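Local coordinates for protein peptide amidase (Stenotrophomonas maltophilia, PDB 1M22) that probably hydrolyses amide bonds, notably the C-terminal amide group of peptides, as a member of the amidase signature family, at residues V51-P56 with P93-A98; K86-A91 with T128-W133; G99-Q104 with W145-G150. All coordinates share one frame; numbering follows the deposited sequence.

Contact 1 (V51-P56 with P93-A98); sequences VIELNP and PMATSA
Segments 51-56 and 93-98 pass each other nearly antiparallel, their end-to-end directions 167° apart, and Asn55 and Met94 are nearest, CA to CA 6.2 Å. Segment 51-56 holds an outermost strand of the large mixed sheet. This strand carries a classic beta bulge, where Ile52 and Glu53 both face Lys127 of strand 123-128. Segment 93-98 is irregular loop. It begins with a cis peptide bond before Pro93.

Glu53 makes the one hydrogen bond across the contact. Its CG lies anti to the backbone N (chi1 -170°) and the chain runs on extended, which carries the carboxylate to the loop backbone. Ala95 N donates to Glu53 OE1 at 3.0 Å, on the syn side and 22° out of the carboxylate plane. The same oxygen takes a salt bridge from Arg148, so two donors grip it. Glu53 OE2 lies 3.5 Å from Met94 CA.

At the other end, the rings of Pro56 and Pro93 run side by side, pointing opposite ways, with Pro56 CG 3.8 Å from Pro93 CG. The amide of Asn55 is buried and satisfied by Val124, Glu61 and Asp57. Met94 crosses Asn55 at about a right angle. Met94 SD sits 3.6 Å from Asn55 CB, and the bend at the thioether brings Met94 CE to 3.8 Å from Asn55 CG.

Contact 2 (K86-A91 with T128-W133); sequences KDNINA and TNLSEW
Lys86 and Thr128 form a parallel beta bridge, with their CA atoms 4.7 Å apart. Both side chains lie on the same face of the main sheet. Just beyond the bridge, Asp87 N donates to Thr128 O at 3.0 Å, in the carbonyl plane. The two chains then part, and Leu130 fills the fork between them.

Leu130 carries most of the side-chain contact. Its CG sits between its own backbone N and carbonyl carbon (chi1 64°), which turns the isobutyl end towards segment 86-91. There the two methyl groups reach different partners. Leu130 CD1 lies 3.7 Å from Lys86 CE, while Leu130 CD2 lies 3.7 Å from Asp87 CB. Leu130 CD1 also comes within 4.1 Å of Asn88 CB.

The Lys86 chain is fully extended from CB to NZ and crosses the Leu130 side chain at about a right angle. Leu130 CB, 3.8 Å from Lys86 CE, adds to this apolar wall beside the methylenes. The wall flanks the aliphatic part, and the amine at the tip hydrogen-bonds Ser165 and Thr184.

Thr128 OG1 also sits between its backbone N and carbonyl carbon (chi1 51°). This places Thr128 OG1 3.2 Å from Lys86 CA. Beyond the two segments, the Thr128 hydroxyl pairs with Ser169, and the Asp87 carboxylate, which leads away from segment 128-133, bonds Ser97 through OD2 and forms a salt bridge with Lys127 through OD1.

All five touching residues are buried. The arrangement holds the lysine of the Ser-Ser-Lys catalytic triad of amidase signature enzymes: Lys86 and Ser165 are proton donors and acceptors, and Ser189 is the nucleophile.

Contact 3 (G99-Q104 with W145-G150); sequences GSLALQ and WSARGG
Gly99 lies pressed directly against Ser146, with its bare CA 3.6 Å from Ser146 CB. The backbones can come this close because Gly99 has no side chain at the point of contact. Its carbonyl points into the turn that follows strand 145-146. Arg148 N donates to Gly99 O at 2.9 Å, with an N-H...O angle of 163° and the donor tilted 28° from the carbonyl plane.

Each segment also carries a turn closed by a serine. In an ST turn, Ser100 OG accepts from Ala102 N. In an ST motif, Ser146 OG accepts from Gly149 N at 2.9 Å, and the same hydroxyl meets Asn129 OD1.

The end of Leu101 leans on the turn. Leu101 CG is 3.8 Å from Ala147 CB, and Leu101 CD2 lies 4.0 Å from Arg148 CA. The Arg148 side chain crosses Leu101 obliquely. Its CG is anti to the backbone N (chi1 180°) and the chain stays extended as far as NE. This takes it past Gln104, whose CB is 4.0 Å from Arg148 NE. A water bridges the backbone carbonyl of Gln104 and the guanidinium of Arg148, donating to Gln104 O at 2.8 Å and accepting from Arg148 NH2 at 3.0 Å. The guanidinium has its main partner in Glu53, and NH1 also bonds Ser97.

Strands 145-146 and 150-151 pair as a small antiparallel sheet around the turn. Helix 132-135 packs against Ser100 and Ser146, helix 359-362 meets Leu101 and Ala147, and Phe354 of helix 348-357 touches Leu101.

The three contacts lie on one side of the chain's centre, with centres about 8 to 11 Å apart. Asp87 of contact 2 meets the loop of contact 1 twice, through OD2 to Ser97 OG at 2.6 Å and through its O to Ala98 N at 2.9 Å. The salt bridge from Arg148 NH2 to Glu53 OE1, 2.9 Å long, holds the edge strand 51-54 of contact 1 to the 145-150 turn of contact 3. Contacts 2 and 3 join where Asn129 OD1 lies 2.7 Å from Ser146 OG. Contact 2 holds Lys86, about 3 Å from the side chain of Ser165 and about 4 Å from that of Ser189. Contacts 1 and 3 lie further out, the Ile52 side chain about 8 Å from that of Lys86.

Contact 1 (V51-P56 with P93-A98)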
loop_
_atom_site.group_PDB
_atom_site.type_symbol
_atom_site.label_atom_id
_atom_site.label_comp_id
_atom_site.label_asym_id
_atom_site.label_seq_id
_atom_site.Cartn_x
_atom_site.Cartn_y
_atom_site.Cartn_z
ATOM N N VAL A 51 -4.338 11.761 8.028
ATOM C CA VAL A 51 -3.440 12.733 7.415
ATOM C C VAL A 51 -2.499 13.354 8.440
ATOM O O VAL A 51 -2.934 14.057 9.354
ATOM C CB VAL A 51 -4.258 13.843 6.720
ATOM C CG1 VAL A 51 -3.331 14.852 6.076
ATOM C CG2 VAL A 51 -5.171 13.224 5.673
ATOM N N ILE A 52 -1.205 13.099 8.276
ATOM C CA ILE A 52 -0.199 13.603 9.201
ATOM C C ILE A 52 0.266 15.026 8.860
ATOM O O ILE A 52 0.694 15.768 9.744
ATOM C CB ILE A 52 0.999 12.606 9.269
ATOM C CG1 ILE A 52 1.927 12.965 10.428
ATOM C CG2 ILE A 52 1.742 12.578 7.940
ATOM C CD1 ILE A 52 3.006 11.923 10.689
ATOM N N GLU A 53 0.172 15.413 7.591
ATOM C CA GLU A 53 0.566 16.762 7.187
ATOM C C GLU A 53 -0.095 17.161 5.880
ATOM O O GLU A 53 -0.125 16.386 4.926
ATOM C CB GLU A 53 2.092 16.879 7.031
ATOM C CG GLU A 53 2.569 18.328 6.846
ATOM C CD GLU A 53 4.061 18.462 6.565
ATOM O OE1 GLU A 53 4.807 17.476 6.731
ATOM O OE2 GLU A 53 4.490 19.572 6.182
ATOM N N LEU A 54 -0.630 18.375 5.838
ATOM C CA LEU A 54 -1.265 18.876 4.628
ATOM C C LEU A 54 -0.212 19.569 3.778
ATOM O O LEU A 54 0.766 20.106 4.298
ATOM C CB LEU A 54 -2.368 19.879 4.974
ATOM C CG LEU A 54 -3.602 19.332 5.691
ATOM C CD1 LEU A 54 -4.498 20.482 6.121
ATOM C CD2 LEU A 54 -4.350 18.385 4.766
ATOM N N ASN A 55 -0.408 19.540 2.465
ATOM C CA ASN A 55 0.511 20.201 1.556
ATOM C C ASN A 55 0.080 21.661 1.473
ATOM O O ASN A 55 -1.015 21.963 1.003
ATOM C CB ASN A 55 0.445 19.558 0.170
ATOM C CG ASN A 55 1.294 20.288 -0.851
ATOM O OD1 ASN A 55 2.112 21.139 -0.498
ATOM N ND2 ASN A 55 1.112 19.954 -2.122
ATOM N N PRO A 56 0.930 22.588 1.942
ATOM C CA PRO A 56 0.557 24.004 1.884
ATOM C C PRO A 56 0.342 24.508 0.461
ATOM O O PRO A 56 -0.320 25.524 0.253
ATOM C CB PRO A 56 1.726 24.696 2.581
ATOM C CG PRO A 56 2.882 23.808 2.257
ATOM C CD PRO A 56 2.297 22.426 2.466
ATOM N N PRO A 93 6.691 20.414 -0.544
ATOM C CA PRO A 93 7.536 21.045 0.475
ATOM C C PRO A 93 7.257 20.521 1.883
ATOM O O PRO A 93 7.631 21.147 2.875
ATOM C CB PRO A 93 7.164 22.511 0.340
ATOM C CG PRO A 93 5.681 22.417 0.155
ATOM C CD PRO A 93 5.510 21.254 -0.822
ATOM N N MET A 94 6.594 19.376 1.966
ATOM C CA MET A 94 6.256 18.778 3.250
ATOM C C MET A 94 7.432 18.008 3.827
ATOM O O MET A 94 8.421 17.748 3.145
ATOM C CB MET A 94 5.076 17.823 3.078
ATOM C CG MET A 94 3.853 18.466 2.453
ATOM S SD MET A 94 2.840 17.277 1.559
ATOM C CE MET A 94 3.604 17.363 -0.062
ATOM N N ALA A 95 7.325 17.652 5.099
ATOM C CA ALA A 95 8.373 16.873 5.728
ATOM C C ALA A 95 8.094 15.419 5.377
ATOM O O ALA A 95 6.996 15.081 4.934
ATOM C CB ALA A 95 8.338 17.061 7.240
ATOM N N THR A 96 9.103 14.574 5.541
ATOM C CA THR A 96 8.961 13.141 5.311
ATOM C C THR A 96 9.554 12.584 6.597
ATOM O O THR A 96 10.768 12.471 6.741
ATOM C CB THR A 96 9.756 12.673 4.078
ATOM O OG1 THR A 96 9.213 13.293 2.904
ATOM C CG2 THR A 96 9.651 11.161 3.924
ATOM N N SER A 97 8.676 12.245 7.534
ATOM C CA SER A 97 9.102 11.800 8.856
ATOM C C SER A 97 9.027 10.330 9.213
ATOM O O SER A 97 9.586 9.925 10.237
ATOM C CB SER A 97 8.299 12.557 9.913
ATOM O OG SER A 97 6.945 12.122 9.925
ATOM N N ALA A 98 8.341 9.532 8.400
ATOM C CA ALA A 98 8.149 8.120 8.706
ATOM C C ALA A 98 7.392 8.046 10.039
ATOM O O ALA A 98 7.390 7.013 10.706
ATOM C CB ALA A 98 9.491 7.396 8.820
#

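Contact 2 (K86-A91 with T128-W133)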
loop_
_atom_site.group_PDB
_atom_site.type_symbol
_atom_site.label_atom_id
_atom_site.label_comp_id
_atom_site.label_asym_id
_atom_site.label_seq_id
_atom_site.Cartn_x
_atom_site.Cartn_y
_atom_site.Cartn_z
ATOM N N LYS A 86 1.879 8.216 1.560
ATOM C CA LYS A 86 2.334 7.694 2.848
ATOM C C LYS A 86 3.559 8.523 3.261
ATOM O O LYS A 86 4.413 8.837 2.426
ATOM C CB LYS A 86 2.709 6.220 2.701
ATOM C CG LYS A 86 3.131 5.529 3.987
ATOM C CD LYS A 86 3.325 4.043 3.718
ATOM C CE LYS A 86 3.723 3.260 4.958
ATOM N NZ LYS A 86 3.847 1.806 4.653
ATOM N N ASP A 87 3.662 8.857 4.548
ATOM C CA ASP A 87 4.754 9.706 4.999
ATOM C C ASP A 87 6.167 9.148 5.071
ATOM O O ASP A 87 6.994 9.637 5.845
ATOM C CB ASP A 87 4.395 10.392 6.320
ATOM C CG ASP A 87 5.246 11.628 6.575
ATOM O OD1 ASP A 87 5.511 12.378 5.609
ATOM O OD2 ASP A 87 5.641 11.855 7.735
ATOM N N ASN A 88 6.446 8.115 4.283
ATOM C CA ASN A 88 7.814 7.621 4.182
ATOM C C ASN A 88 8.291 7.909 2.749
ATOM O O ASN A 88 9.412 7.571 2.374
ATOM C CB ASN A 88 7.942 6.124 4.530
ATOM C CG ASN A 88 7.061 5.223 3.688
ATOM O OD1 ASN A 88 6.210 5.679 2.932
ATOM N ND2 ASN A 88 7.261 3.917 3.836
ATOM N N ILE A 89 7.433 8.573 1.972
ATOM C CA ILE A 89 7.729 8.935 0.582
ATOM C C ILE A 89 8.066 10.430 0.501
ATOM O O ILE A 89 7.248 11.276 0.863
ATOM C CB ILE A 89 6.508 8.650 -0.334
ATOM C CG1 ILE A 89 6.122 7.170 -0.245
ATOM C CG2 ILE A 89 6.826 9.053 -1.773
ATOM C CD1 ILE A 89 4.810 6.820 -0.940
ATOM N N ASN A 90 9.266 10.754 0.024
ATOM C CA ASN A 90 9.701 12.148 -0.088
ATOM C C ASN A 90 8.794 12.968 -1.001
ATOM O O ASN A 90 8.484 12.551 -2.118
ATOM C CB ASN A 90 11.130 12.230 -0.640
ATOM C CG ASN A 90 12.165 11.614 0.284
ATOM O OD1 ASN A 90 11.856 11.165 1.385
ATOM N ND2 ASN A 90 13.416 11.600 -0.170
ATOM N N ALA A 91 8.391 14.147 -0.533
ATOM C CA ALA A 91 7.538 15.028 -1.324
ATOM C C ALA A 91 7.596 16.461 -0.810
ATOM O O ALA A 91 7.051 16.773 0.247
ATOM C CB ALA A 91 6.093 14.526 -1.306
ATOM N N THR A 128 0.143 10.915 4.584
ATOM C CA THR A 128 -0.655 10.114 5.500
ATOM C C THR A 128 0.163 9.436 6.591
ATOM O O THR A 128 1.334 9.085 6.401
ATOM C CB THR A 128 -1.459 9.036 4.752
ATOM O OG1 THR A 128 -0.585 8.304 3.882
ATOM C CG2 THR A 128 -2.576 9.679 3.944
ATOM N N ASN A 129 -0.472 9.260 7.741
ATOM C CA ASN A 129 0.169 8.629 8.879
ATOM C C ASN A 129 0.455 7.162 8.591
ATOM O O ASN A 129 -0.172 6.541 7.727
ATOM C CB ASN A 129 -0.722 8.772 10.120
ATOM C CG ASN A 129 -0.000 8.417 11.404
ATOM O OD1 ASN A 129 1.184 8.703 11.560
ATOM N ND2 ASN A 129 -0.725 7.816 12.342
ATOM N N LEU A 130 1.410 6.612 9.328
ATOM C CA LEU A 130 1.812 5.225 9.168
ATOM C C LEU A 130 2.357 4.724 10.493
ATOM O O LEU A 130 2.708 5.520 11.369
ATOM C CB LEU A 130 2.934 5.117 8.125
ATOM C CG LEU A 130 4.258 5.808 8.494
ATOM C CD1 LEU A 130 5.394 5.235 7.661
ATOM C CD2 LEU A 130 4.146 7.317 8.288
ATOM N N SER A 131 2.414 3.407 10.649
ATOM C CA SER A 131 3.017 2.836 11.847
ATOM C C SER A 131 4.437 3.402 11.775
ATOM O O SER A 131 5.071 3.345 10.720
ATOM C CB SER A 131 3.053 1.313 11.742
ATOM O OG SER A 131 1.743 0.801 11.567
ATOM N N GLU A 132 4.940 3.954 12.878
ATOM C CA GLU A 132 6.266 4.567 12.860
ATOM C C GLU A 132 7.341 3.686 12.233
ATOM O O GLU A 132 7.443 2.497 12.537
ATOM C CB GLU A 132 6.695 4.978 14.271
ATOM C CG GLU A 132 7.558 6.228 14.274
ATOM C CD GLU A 132 8.080 6.576 15.650
ATOM O OE1 GLU A 132 9.055 5.936 16.091
ATOM O OE2 GLU A 132 7.510 7.487 16.287
ATOM N N TRP A 133 8.143 4.290 11.358
ATOM C CA TRP A 133 9.216 3.591 10.648
ATOM C C TRP A 133 8.685 2.378 9.888
ATOM O O TRP A 133 9.365 1.359 9.751
ATOM C CB TRP A 133 10.334 3.185 11.621
ATOM C CG TRP A 133 11.021 4.377 12.223
ATOM C CD1 TRP A 133 10.892 4.842 13.500
ATOM C CD2 TRP A 133 11.849 5.326 11.533
ATOM N NE1 TRP A 133 11.580 6.025 13.646
ATOM C CE2 TRP A 133 12.175 6.344 12.455
ATOM C CE3 TRP A 133 12.342 5.413 10.223
ATOM C CZ2 TRP A 133 12.974 7.443 12.108
ATOM C CZ3 TRP A 133 13.136 6.507 9.878
ATOM C CH2 TRP A 133 13.442 7.507 10.818
#

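Contact 3 (G99-Q104 with W145-G150)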
loop_
_atom_site.group_PDB
_atom_site.type_symbol
_atom_site.label_atom_id
_atom_site.label_comp_id
_atom_site.label_asym_id
_atom_site.label_seq_id
_atom_site.Cartn_x
_atom_site.Cartn_y
_atom_site.Cartn_z
ATOM N N GLY A 99 6.756 9.156 10.416
ATOM C CA GLY A 99 6.003 9.220 11.660
ATOM C C GLY A 99 6.822 9.563 12.897
ATOM O O GLY A 99 6.269 9.728 13.988
ATOM N N SER A 100 8.136 9.687 12.728
ATOM C CA SER A 100 9.038 9.983 13.841
ATOM C C SER A 100 9.261 11.466 14.115
ATOM O O SER A 100 9.297 12.285 13.201
ATOM C CB SER A 100 10.391 9.313 13.585
ATOM O OG SER A 100 11.341 9.673 14.576
ATOM N N LEU A 101 9.418 11.805 15.391
ATOM C CA LEU A 101 9.670 13.188 15.771
ATOM C C LEU A 101 11.082 13.600 15.350
ATOM O O LEU A 101 11.384 14.786 15.233
ATOM C CB LEU A 101 9.502 13.360 17.282
ATOM C CG LEU A 101 8.066 13.235 17.798
ATOM C CD1 LEU A 101 8.058 13.298 19.317
ATOM C CD2 LEU A 101 7.214 14.352 17.214
ATOM N N ALA A 102 11.942 12.613 15.109
ATOM C CA ALA A 102 13.319 12.881 14.706
ATOM C C ALA A 102 13.422 13.555 13.337
ATOM O O ALA A 102 14.388 14.270 13.062
ATOM C CB ALA A 102 14.119 11.584 14.708
ATOM N N LEU A 103 12.427 13.338 12.481
ATOM C CA LEU A 103 12.442 13.923 11.141
ATOM C C LEU A 103 11.311 14.918 10.884
ATOM O O LEU A 103 10.948 15.167 9.733
ATOM C CB LEU A 103 12.382 12.812 10.089
ATOM C CG LEU A 103 13.505 11.774 10.100
ATOM C CD1 LEU A 103 13.211 10.710 9.058
ATOM C CD2 LEU A 103 14.840 12.444 9.822
ATOM N N GLN A 104 10.764 15.497 11.948
ATOM C CA GLN A 104 9.668 16.453 11.814
ATOM C C GLN A 104 10.024 17.700 11.005
ATOM O O GLN A 104 9.140 18.360 10.459
ATOM C CB GLN A 104 9.165 16.874 13.197
ATOM C CG GLN A 104 10.224 17.521 14.072
ATOM C CD GLN A 104 9.661 18.035 15.380
ATOM O OE1 GLN A 104 9.066 17.284 16.152
ATOM N NE2 GLN A 104 9.850 19.324 15.637
ATOM N N TRP A 145 0.079 3.701 14.638
ATOM C CA TRP A 145 0.538 4.705 15.589
ATOM C C TRP A 145 1.935 5.223 15.280
ATOM O O TRP A 145 2.821 4.461 14.893
ATOM C CB TRP A 145 0.564 4.146 17.017
ATOM C CG TRP A 145 1.085 5.155 18.019
ATOM C CD1 TRP A 145 0.355 6.099 18.686
ATOM C CD2 TRP A 145 2.457 5.386 18.371
ATOM N NE1 TRP A 145 1.189 6.907 19.426
ATOM C CE2 TRP A 145 2.482 6.494 19.250
ATOM C CE3 TRP A 145 3.668 4.770 18.026
ATOM C CZ2 TRP A 145 3.673 6.997 19.790
ATOM C CZ3 TRP A 145 4.854 5.272 18.564
ATOM C CH2 TRP A 145 4.842 6.377 19.436
ATOM N N SER A 146 2.121 6.527 15.453
ATOM C CA SER A 146 3.431 7.148 15.296
ATOM C C SER A 146 3.461 8.318 16.278
ATOM O O SER A 146 2.413 8.847 16.656
ATOM C CB SER A 146 3.675 7.627 13.857
ATOM O OG SER A 146 2.939 8.793 13.548
ATOM N N ALA A 147 4.652 8.709 16.708
ATOM C CA ALA A 147 4.764 9.803 17.661
ATOM C C ALA A 147 4.311 11.130 17.063
ATOM O O ALA A 147 3.677 11.941 17.739
ATOM C CB ALA A 147 6.199 9.917 18.158
ATOM N N ARG A 148 4.623 11.347 15.790
ATOM C CA ARG A 148 4.253 12.591 15.132
ATOM C C ARG A 148 2.803 12.636 14.660
ATOM O O ARG A 148 2.175 13.694 14.681
ATOM C CB ARG A 148 5.191 12.851 13.949
ATOM C CG ARG A 148 4.896 14.125 13.181
ATOM C CD ARG A 148 6.046 14.497 12.255
ATOM N NE ARG A 148 5.746 15.687 11.461
ATOM C CZ ARG A 148 5.362 15.665 10.189
ATOM N NH1 ARG A 148 5.233 14.512 9.548
ATOM N NH2 ARG A 148 5.094 16.799 9.558
ATOM N N GLY A 149 2.265 11.493 14.248
ATOM C CA GLY A 149 0.898 11.472 13.752
ATOM C C GLY A 149 -0.168 10.938 14.687
ATOM O O GLY A 149 -1.359 11.029 14.392
ATOM N N GLY A 150 0.241 10.390 15.821
ATOM C CA GLY A 150 -0.740 9.848 16.736
ATOM C C GLY A 150 -1.303 8.534 16.228
ATOM O O GLY A 150 -0.664 7.829 15.443
HETATM O O HOH W 1 6.441 19.213 10.608
#